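Local coordinates for FYVE, RhoGEF and PH domain-containing protein 5 (Homo sapiens, PDB 3MPX) that activates the Rho-family GTPase CDC42 by exchanging its bound GDP for free GTP, at residues K35-V38 against E39-H43; P80-H83 against D84-G88; R54-D57 against D58-H61; R22-V25 against I26-L30. All coordinates share one frame; numbering follows the deposited sequence.

Contact 1: residues K35-V38 against E39-H43; sequences KAYV and EMLQH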
loop_
_atom_site.group_PDB
_atom_site.type_symbol
_atom_site.label_atom_id
_atom_site.label_comp_id
_atom_site.label_asym_id
_atom_site.label_seq_id
_atom_site.Cartn_x
_atom_site.Cartn_y
_atom_site.Cartn_z
ATOM N N LYS A 35 -14.506 7.265 -0.571
ATOM C CA LYS A 35 -15.560 7.063 -1.581
ATOM C C LYS A 35 -15.091 6.014 -2.587
ATOM O O LYS A 35 -15.771 5.005 -2.799
ATOM C CB LYS A 35 -15.880 8.365 -2.344
ATOM C CG LYS A 35 -16.493 9.446 -1.498
ATOM C CD LYS A 35 -17.095 10.556 -2.325
ATOM C CE LYS A 35 -17.607 11.681 -1.444
ATOM N NZ LYS A 35 -17.050 13.016 -1.826
ATOM N N ALA A 36 -13.902 6.237 -3.171
ATOM C CA ALA A 36 -13.295 5.339 -4.154
ATOM C C ALA A 36 -13.099 3.917 -3.623
ATOM O O ALA A 36 -13.201 2.963 -4.402
ATOM C CB ALA A 36 -11.973 5.909 -4.609
ATOM N N TYR A 37 -12.820 3.785 -2.302
ATOM C CA TYR A 37 -12.590 2.530 -1.602
ATOM C C TYR A 37 -13.892 1.767 -1.380
ATOM O O TYR A 37 -13.917 0.540 -1.529
ATOM C CB TYR A 37 -11.891 2.801 -0.269
ATOM C CG TYR A 37 -11.529 1.558 0.509
ATOM C CD1 TYR A 37 -10.594 0.644 0.013
ATOM C CD2 TYR A 37 -12.106 1.295 1.751
ATOM C CE1 TYR A 37 -10.253 -0.504 0.731
ATOM C CE2 TYR A 37 -11.753 0.164 2.489
ATOM C CZ TYR A 37 -10.826 -0.732 1.974
ATOM O OH TYR A 37 -10.454 -1.829 2.703
ATOM N N VAL A 38 -14.968 2.498 -1.030
ATOM C CA VAL A 38 -16.308 1.964 -0.776
ATOM C C VAL A 38 -16.913 1.470 -2.104
ATOM O O VAL A 38 -17.522 0.402 -2.139
ATOM C CB VAL A 38 -17.178 2.994 -0.027
ATOM C CG1 VAL A 38 -18.645 2.584 -0.009
ATOM C CG2 VAL A 38 -16.664 3.181 1.393
ATOM N N GLU A 39 -16.652 2.202 -3.203
ATOM C CA GLU A 39 -17.043 1.856 -4.575
ATOM C C GLU A 39 -16.327 0.538 -4.957
ATOM O O GLU A 39 -16.930 -0.355 -5.553
ATOM C CB GLU A 39 -16.622 3.011 -5.517
ATOM C CG GLU A 39 -16.714 2.735 -7.018
ATOM C CD GLU A 39 -18.033 3.020 -7.714
ATOM O OE1 GLU A 39 -18.095 2.817 -8.950
ATOM O OE2 GLU A 39 -19.001 3.443 -7.039
HETATM N N MSE A 40 -15.053 0.420 -4.577
HETATM C CA MSE A 40 -14.236 -0.744 -4.840
HETATM C C MSE A 40 -14.706 -1.930 -4.023
HETATM O O MSE A 40 -14.771 -3.034 -4.562
HETATM C CB MSE A 40 -12.760 -0.418 -4.568
HETATM C CG MSE A 40 -11.804 -1.517 -5.002
HETATM SE SE MSE A 40 -11.571 -2.842 -3.587
HETATM C CE MSE A 40 -10.168 -1.954 -2.578
ATOM N N LEU A 41 -15.039 -1.720 -2.735
ATOM C CA LEU A 41 -15.496 -2.823 -1.885
ATOM C C LEU A 41 -16.844 -3.351 -2.328
ATOM O O LEU A 41 -17.109 -4.541 -2.156
ATOM C CB LEU A 41 -15.540 -2.468 -0.388
ATOM C CG LEU A 41 -14.227 -2.181 0.336
ATOM C CD1 LEU A 41 -14.515 -1.736 1.721
ATOM C CD2 LEU A 41 -13.329 -3.397 0.384
ATOM N N GLN A 42 -17.678 -2.460 -2.909
ATOM C CA GLN A 42 -19.015 -2.697 -3.450
ATOM C C GLN A 42 -18.917 -3.752 -4.546
ATOM O O GLN A 42 -19.438 -4.852 -4.368
ATOM C CB GLN A 42 -19.588 -1.375 -4.009
ATOM C CG GLN A 42 -21.063 -1.394 -4.404
ATOM C CD GLN A 42 -21.975 -0.994 -3.270
ATOM O OE1 GLN A 42 -23.021 -1.624 -3.034
ATOM N NE2 GLN A 42 -21.617 0.074 -2.548
ATOM N N HIS A 43 -18.185 -3.428 -5.637
ATOM C CA HIS A 43 -17.958 -4.248 -6.841
ATOM C C HIS A 43 -17.186 -5.519 -6.554
ATOM O O HIS A 43 -17.326 -6.501 -7.288
ATOM C CB HIS A 43 -17.275 -3.417 -7.939
ATOM C CG HIS A 43 -18.164 -2.300 -8.418
ATOM N ND1 HIS A 43 -17.886 -0.970 -8.114
ATOM C CD2 HIS A 43 -19.360 -2.362 -9.058
ATOM C CE1 HIS A 43 -18.889 -0.269 -8.619
ATOM N NE2 HIS A 43 -19.803 -1.061 -9.193
#
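With CG of Tyr37 anti to the backbone N (chi1 -177°) and CG of Leu41 turned the other way, anti to its carbonyl carbon (chi1 -66°), the tyrosine ring and the leucine branch of the next turn meet on the same side of the helix. Leu41 CG stands over one ring face, near the rim, in a CH-pi contact 4.1 Å from the centroid of the Tyr37 ring. Its CD1 reaches Tyr37 CE2 at 3.4 Å. Met40, modelled as selenomethionine, folds its chain back at both outer torsions, and its CE comes obliquely to the ring with 3.6 Å to Tyr37 CE1. This is i to i+3 and i to i+4 packing on the inward side of helix 21-59, the first helix of the DH domain's helical bundle. The phenolic end is fixed by helix 162-184, where Tyr37 OH hydrogen-bonds to Val169 O, while Arg172 touches the Tyr37 side chain. Beneath the side chains, Leu41 N bonds to Tyr37 O at 2.8 Å and Gln42 N to Val38 O at 3.0 Å. Glu39 N bonds to Lys35 O at 3.0 Å, on the solvent-facing side of the helix.

Contact 2: residues P80-H83 against D84-G88; sequences PAIH and DLHQG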
loop_
_atom_site.group_PDB
_atom_site.type_symbol
_atom_site.label_atom_id
_atom_site.label_comp_id
_atom_site.label_asym_id
_atom_site.label_seq_id
_atom_site.Cartn_x
_atom_site.Cartn_y
_atom_site.Cartn_z
ATOM N N PRO A 80 -18.107 -8.752 3.086
ATOM C CA PRO A 80 -19.319 -7.935 3.367
ATOM C C PRO A 80 -19.251 -7.125 4.676
ATOM O O PRO A 80 -19.717 -5.979 4.725
ATOM C CB PRO A 80 -20.440 -8.970 3.429
ATOM C CG PRO A 80 -19.930 -10.160 2.749
ATOM C CD PRO A 80 -18.461 -10.186 2.976
ATOM N N ALA A 81 -18.634 -7.710 5.721
ATOM C CA ALA A 81 -18.440 -7.075 7.020
ATOM C C ALA A 81 -17.556 -5.845 6.882
ATOM O O ALA A 81 -17.790 -4.854 7.576
ATOM C CB ALA A 81 -17.799 -8.058 7.992
ATOM N N ILE A 82 -16.525 -5.922 6.005
ATOM C CA ILE A 82 -15.603 -4.813 5.742
ATOM C C ILE A 82 -16.333 -3.758 4.936
ATOM O O ILE A 82 -16.300 -2.598 5.315
ATOM C CB ILE A 82 -14.262 -5.268 5.100
ATOM C CG1 ILE A 82 -13.415 -6.060 6.115
ATOM C CG2 ILE A 82 -13.456 -4.076 4.535
ATOM C CD1 ILE A 82 -12.559 -7.224 5.510
ATOM N N HIS A 83 -17.045 -4.163 3.877
ATOM C CA HIS A 83 -17.837 -3.250 3.052
ATOM C C HIS A 83 -18.783 -2.365 3.914
ATOM O O HIS A 83 -18.809 -1.141 3.744
ATOM C CB HIS A 83 -18.625 -4.034 1.994
ATOM C CG HIS A 83 -19.492 -3.171 1.125
ATOM N ND1 HIS A 83 -20.790 -3.531 0.828
ATOM C CD2 HIS A 83 -19.224 -1.980 0.534
ATOM C CE1 HIS A 83 -21.271 -2.558 0.069
ATOM N NE2 HIS A 83 -20.369 -1.602 -0.134
ATOM N N ASP A 84 -19.502 -2.995 4.870
ATOM C CA ASP A 84 -20.442 -2.349 5.764
ATOM C C ASP A 84 -19.736 -1.389 6.687
ATOM O O ASP A 84 -20.255 -0.284 6.922
ATOM C CB ASP A 84 -21.244 -3.397 6.560
ATOM C CG ASP A 84 -22.218 -4.248 5.740
ATOM O OD1 ASP A 84 -22.603 -3.815 4.616
ATOM O OD2 ASP A 84 -22.619 -5.337 6.228
ATOM N N LEU A 85 -18.529 -1.778 7.169
ATOM C CA LEU A 85 -17.712 -0.959 8.065
ATOM C C LEU A 85 -17.353 0.354 7.398
ATOM O O LEU A 85 -17.560 1.414 7.995
ATOM C CB LEU A 85 -16.450 -1.719 8.546
ATOM C CG LEU A 85 -15.209 -0.904 8.962
ATOM C CD1 LEU A 85 -15.391 -0.215 10.303
ATOM C CD2 LEU A 85 -13.965 -1.762 8.963
ATOM N N HIS A 86 -16.872 0.279 6.146
ATOM C CA HIS A 86 -16.430 1.421 5.368
ATOM C C HIS A 86 -17.603 2.223 4.808
ATOM O O HIS A 86 -17.507 3.460 4.747
ATOM C CB HIS A 86 -15.418 0.985 4.314
ATOM C CG HIS A 86 -14.148 0.511 4.957
ATOM N ND1 HIS A 86 -13.167 1.398 5.357
ATOM C CD2 HIS A 86 -13.798 -0.729 5.359
ATOM C CE1 HIS A 86 -12.226 0.660 5.923
ATOM N NE2 HIS A 86 -12.571 -0.619 5.961
ATOM N N GLN A 87 -18.742 1.557 4.503
ATOM C CA GLN A 87 -19.958 2.273 4.095
ATOM C C GLN A 87 -20.340 3.273 5.227
ATOM O O GLN A 87 -20.604 4.436 4.936
ATOM C CB GLN A 87 -21.120 1.306 3.817
ATOM C CG GLN A 87 -21.243 0.933 2.350
ATOM C CD GLN A 87 -22.364 -0.049 2.085
ATOM O OE1 GLN A 87 -22.485 -1.108 2.726
ATOM N NE2 GLN A 87 -23.176 0.254 1.083
ATOM N N GLY A 88 -20.248 2.824 6.483
ATOM C CA GLY A 88 -20.507 3.636 7.664
ATOM C C GLY A 88 -19.528 4.774 7.873
ATOM O O GLY A 88 -19.965 5.889 8.177
#
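The imidazole of His83 and the terminal amide of Gln87 lie stacked one turn apart, their planes only 18° from parallel. The amide covers one face of the ring, displaced toward its rim, with Gln87 CD 3.4 Å from His83 NE2. His83 gains this place because its CG is anti to the backbone N (chi1 179°), which leans the ring along the helix toward the following turn. Below the stack, Gln87 N bonds to His83 O at 2.8 Å.

Ile82 and His86 are set differently: they run side by side and point the same way, with Ile82 CG2 3.5 Å from His86 CD2. The His86 ring turns its edge, not a face, to the carbonyl of Ile82, and His86 N bonds to the same Ile82 O at 3.0 Å. Leu85 CG covers one face of the His86 ring. Both ring nitrogens are engaged outside this turn, ND1 with Glu34 and NE2 with His120, and Tyr37 meets the ring edge-to-face. His86 is therefore held at both nitrogens between helices 21-59 and 117-138, a buried histidine gripped by polar partners from two helices within the elongated helical bundle of the DH domain.

Contact 3: residues R54-D57 against D58-H61; sequences RALD and DMDH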
loop_
_atom_site.group_PDB
_atom_site.type_symbol
_atom_site.label_atom_id
_atom_site.label_comp_id
_atom_site.label_asym_id
_atom_site.label_seq_id
_atom_site.Cartn_x
_atom_site.Cartn_y
_atom_site.Cartn_z
ATOM N N ARG A 54 -22.057 -17.963 -5.117
ATOM C CA ARG A 54 -22.925 -18.617 -6.103
ATOM C C ARG A 54 -22.287 -19.923 -6.588
ATOM O O ARG A 54 -22.949 -20.963 -6.554
ATOM C CB ARG A 54 -23.233 -17.689 -7.301
ATOM C CG ARG A 54 -24.384 -16.728 -7.073
ATOM C CD ARG A 54 -24.672 -15.897 -8.310
ATOM N NE ARG A 54 -23.950 -14.623 -8.298
ATOM C CZ ARG A 54 -23.255 -14.135 -9.323
ATOM N NH1 ARG A 54 -22.635 -12.966 -9.216
ATOM N NH2 ARG A 54 -23.170 -14.815 -10.466
ATOM N N ALA A 55 -20.996 -19.887 -6.969
ATOM C CA ALA A 55 -20.278 -21.084 -7.419
ATOM C C ALA A 55 -20.197 -22.132 -6.308
ATOM O O ALA A 55 -20.678 -23.243 -6.514
ATOM C CB ALA A 55 -18.883 -20.722 -7.915
ATOM N N LEU A 56 -19.623 -21.777 -5.124
ATOM C CA LEU A 56 -19.448 -22.676 -3.970
ATOM C C LEU A 56 -20.768 -23.338 -3.549
ATOM O O LEU A 56 -20.761 -24.539 -3.277
ATOM C CB LEU A 56 -18.751 -21.977 -2.778
ATOM C CG LEU A 56 -17.284 -21.515 -2.963
ATOM C CD1 LEU A 56 -16.783 -20.768 -1.735
ATOM C CD2 LEU A 56 -16.357 -22.671 -3.279
ATOM N N ASP A 57 -21.906 -22.587 -3.590
ATOM C CA ASP A 57 -23.262 -23.106 -3.319
ATOM C C ASP A 57 -23.626 -24.241 -4.291
ATOM O O ASP A 57 -24.274 -25.206 -3.865
ATOM C CB ASP A 57 -24.334 -22.004 -3.393
ATOM C CG ASP A 57 -24.360 -20.987 -2.254
ATOM O OD1 ASP A 57 -23.838 -21.300 -1.150
ATOM O OD2 ASP A 57 -24.917 -19.881 -2.458
ATOM N N ASP A 58 -23.179 -24.144 -5.583
ATOM C CA ASP A 58 -23.411 -25.178 -6.607
ATOM C C ASP A 58 -22.539 -26.407 -6.335
ATOM O O ASP A 58 -22.967 -27.549 -6.553
ATOM C CB ASP A 58 -23.097 -24.647 -8.014
ATOM C CG ASP A 58 -24.032 -23.612 -8.609
ATOM O OD1 ASP A 58 -25.186 -23.524 -8.156
ATOM O OD2 ASP A 58 -23.626 -22.936 -9.580
HETATM N N MSE A 59 -21.300 -26.160 -5.879
HETATM C CA MSE A 59 -20.300 -27.195 -5.606
HETATM C C MSE A 59 -20.631 -28.027 -4.399
HETATM O O MSE A 59 -20.059 -29.107 -4.236
HETATM C CB MSE A 59 -18.911 -26.601 -5.456
HETATM C CG MSE A 59 -18.376 -26.007 -6.728
HETATM SE SE MSE A 59 -16.797 -24.968 -6.309
HETATM C CE MSE A 59 -17.333 -23.466 -7.065
ATOM N N ASP A 60 -21.566 -27.558 -3.558
ATOM C CA ASP A 60 -22.003 -28.336 -2.404
ATOM C C ASP A 60 -22.562 -29.692 -2.869
ATOM O O ASP A 60 -22.253 -30.713 -2.256
ATOM C CB ASP A 60 -23.036 -27.554 -1.590
ATOM C CG ASP A 60 -22.447 -26.408 -0.785
ATOM O OD1 ASP A 60 -21.397 -26.616 -0.130
ATOM O OD2 ASP A 60 -23.067 -25.322 -0.760
ATOM N N HIS A 61 -23.279 -29.696 -4.022
ATOM C CA HIS A 61 -23.907 -30.849 -4.684
ATOM C C HIS A 61 -22.988 -31.620 -5.669
ATOM O O HIS A 61 -23.452 -32.604 -6.248
ATOM C CB HIS A 61 -25.175 -30.401 -5.428
ATOM C CG HIS A 61 -26.029 -29.459 -4.648
ATOM N ND1 HIS A 61 -26.197 -28.144 -5.047
ATOM C CD2 HIS A 61 -26.692 -29.655 -3.485
ATOM C CE1 HIS A 61 -26.970 -27.589 -4.130
ATOM N NE2 HIS A 61 -27.294 -28.461 -3.171
#
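Ala55, Leu56 and Met59 form the packed side of this turn. Met59, modelled as selenomethionine, keeps CG anti to its carbonyl carbon (chi1 -67°) and bends only at its last torsion, which swings CE back over the preceding turn to 3.3 Å from Ala55 CB. Its SE passes obliquely by Leu56, 3.8 Å from Leu56 CD2. Leu144 of helix 142-152 touches both Leu56 and Met59, and Arg69 of helix 66-98 does likewise, so this face is buried. Met59 N bonds to Ala55 O at 3.0 Å; the bonds from Asp58 N to Arg54 O and from Asp60 N to Leu56 O are weak.

The other side is acidic and more open. Asp57 and Asp60 lie alongside each other and point the same way, carboxylate planes 35° apart, with 4.1 Å between Asp57 OD1 and Asp60 OD2. Arg73 NH2 forms salt bridges with both of these oxygens, which probably offsets their like charge, and Asp60 OD1 has a second bridge to Arg69. Were Asp60 replaced by an alanine, Arg69 would probably lose a salt-bridge partner and Arg73 would keep Asp57 alone of this pair. Asp58 bridges to Arg143. Aspartates of the last part of helix 21-59 thus tie it to arginines of helices 66-98 and 142-152, at one extremity of the DH helical bundle.

Contact 4: residues R22-V25 against I26-L30; sequences RALV and IAQEL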
loop_
_atom_site.group_PDB
_atom_site.type_symbol
_atom_site.label_atom_id
_atom_site.label_comp_id
_atom_site.label_asym_id
_atom_site.label_seq_id
_atom_site.Cartn_x
_atom_site.Cartn_y
_atom_site.Cartn_z
ATOM N N ARG A 22 -4.402 22.947 6.005
ATOM C CA ARG A 22 -3.610 21.759 5.771
ATOM C C ARG A 22 -4.328 20.510 6.282
ATOM O O ARG A 22 -4.429 19.542 5.527
ATOM C CB ARG A 22 -2.219 21.928 6.378
ATOM C CG ARG A 22 -1.200 22.404 5.353
ATOM C CD ARG A 22 0.121 22.804 5.967
ATOM N NE ARG A 22 -0.024 24.015 6.777
ATOM C CZ ARG A 22 0.926 24.516 7.559
ATOM N NH1 ARG A 22 2.105 23.915 7.649
ATOM N NH2 ARG A 22 0.698 25.613 8.269
ATOM N N ALA A 23 -4.912 20.565 7.502
ATOM C CA ALA A 23 -5.669 19.442 8.068
ATOM C C ALA A 23 -7.030 19.303 7.370
ATOM O O ALA A 23 -7.542 18.192 7.227
ATOM C CB ALA A 23 -5.852 19.632 9.563
ATOM N N LEU A 24 -7.598 20.434 6.895
ATOM C CA LEU A 24 -8.868 20.426 6.175
ATOM C C LEU A 24 -8.722 19.665 4.845
ATOM O O LEU A 24 -9.566 18.815 4.549
ATOM C CB LEU A 24 -9.423 21.853 5.966
ATOM C CG LEU A 24 -10.680 22.014 5.070
ATOM C CD1 LEU A 24 -11.852 21.111 5.521
ATOM C CD2 LEU A 24 -11.113 23.452 5.020
ATOM N N VAL A 25 -7.650 19.934 4.080
ATOM C CA VAL A 25 -7.397 19.282 2.796
ATOM C C VAL A 25 -7.129 17.758 2.983
ATOM O O VAL A 25 -7.464 16.963 2.095
ATOM C CB VAL A 25 -6.248 20.021 2.056
ATOM C CG1 VAL A 25 -5.478 19.112 1.104
ATOM C CG2 VAL A 25 -6.775 21.236 1.322
ATOM N N ILE A 26 -6.523 17.360 4.122
ATOM C CA ILE A 26 -6.227 15.954 4.403
ATOM C C ILE A 26 -7.545 15.171 4.695
ATOM O O ILE A 26 -7.688 14.042 4.221
ATOM C CB ILE A 26 -5.149 15.808 5.510
ATOM C CG1 ILE A 26 -3.796 16.356 4.997
ATOM C CG2 ILE A 26 -5.005 14.343 5.977
ATOM C CD1 ILE A 26 -2.829 16.779 6.054
ATOM N N ALA A 27 -8.519 15.789 5.398
ATOM C CA ALA A 27 -9.797 15.148 5.686
ATOM C C ALA A 27 -10.572 15.025 4.409
ATOM O O ALA A 27 -11.231 14.014 4.189
ATOM C CB ALA A 27 -10.573 15.956 6.700
ATOM N N GLN A 28 -10.433 16.025 3.519
ATOM C CA GLN A 28 -11.034 16.013 2.186
ATOM C C GLN A 28 -10.361 14.882 1.373
ATOM O O GLN A 28 -11.077 14.119 0.728
ATOM C CB GLN A 28 -10.886 17.383 1.504
ATOM C CG GLN A 28 -11.744 18.474 2.148
ATOM C CD GLN A 28 -11.611 19.883 1.584
ATOM O OE1 GLN A 28 -12.404 20.770 1.943
ATOM N NE2 GLN A 28 -10.625 20.144 0.709
ATOM N N GLU A 29 -9.009 14.710 1.492
ATOM C CA GLU A 29 -8.233 13.637 0.842
ATOM C C GLU A 29 -8.679 12.272 1.357
ATOM O O GLU A 29 -8.700 11.296 0.607
ATOM C CB GLU A 29 -6.723 13.815 1.082
ATOM C CG GLU A 29 -5.859 13.085 0.059
ATOM C CD GLU A 29 -4.428 12.730 0.449
ATOM O OE1 GLU A 29 -3.975 11.623 0.069
ATOM O OE2 GLU A 29 -3.753 13.559 1.105
ATOM N N LEU A 30 -9.045 12.217 2.640
ATOM C CA LEU A 30 -9.514 11.017 3.306
ATOM C C LEU A 30 -10.903 10.664 2.813
ATOM O O LEU A 30 -11.134 9.502 2.490
ATOM C CB LEU A 30 -9.492 11.225 4.824
ATOM C CG LEU A 30 -9.828 10.028 5.705
ATOM C CD1 LEU A 30 -8.759 8.930 5.613
ATOM C CD2 LEU A 30 -10.104 10.480 7.140
#
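Arg22 meets Ile26 through its carbonyl: Ile26 has CG1 anti to the carbonyl carbon (chi1 -66°), which lays the branch back along the helix and brings CD1 to 3.2 Å from Arg22 O. Ala23, buried, offers its O to Ala27 N at 3.2 Å. Leu24 follows, with CG anti to the backbone N (chi1 173°) and the isobutyl end leaning toward the next turn. There it crosses the extended chain of Gln28, Leu24 CD1 lying 3.6 Å from Gln28 OE1, while Gln28 CG rests 3.3 Å from Leu24 O. Gln28 N bonds to that oxygen at 3.1 Å, and Ala27 N adds a weak bond to it. This is i to i+4 packing near the start of helix 21-59, in the DH domain, where Trp100 also touches the leucine. With an alanine in place of Leu24 the branch that meets Trp100 and the Gln28 amide is gone, and the amide is likely to be freer to turn. Val25, exposed, approaches the other end of the amide more loosely, its CG2 4.0 Å from Gln28 NE2, and its O accepts Glu29 N at 2.8 Å. Across the turn no side chain forms a salt bridge or hydrogen bond with another: the polar bonding is all backbone, and the side chains meet by van der Waals contact, with the hydrocarbon of Leu24 near OE1 and of Val25 near NE2 of Gln28.

Contacts 4, 1 and 3 follow one another along helix 21-59, contact 1 lying about 19 Å from contact 4 and about 26 Å from contact 3, centre to centre; the two outer ones are about 45 Å apart. Contact 2 sits on the neighbouring helix 66-98, its centre about 10 Å from that of contact 1, and these two touch: Leu41 CD1 is 3.8 Å from Ile82 CG2, and Val38 CG2 is 3.5 Å from His86 O. All four belong to the DH domain. In related DH domains the first helix carries part of the GTPase-binding surface, consistent with contact 1 lying near the CDC42-binding surface.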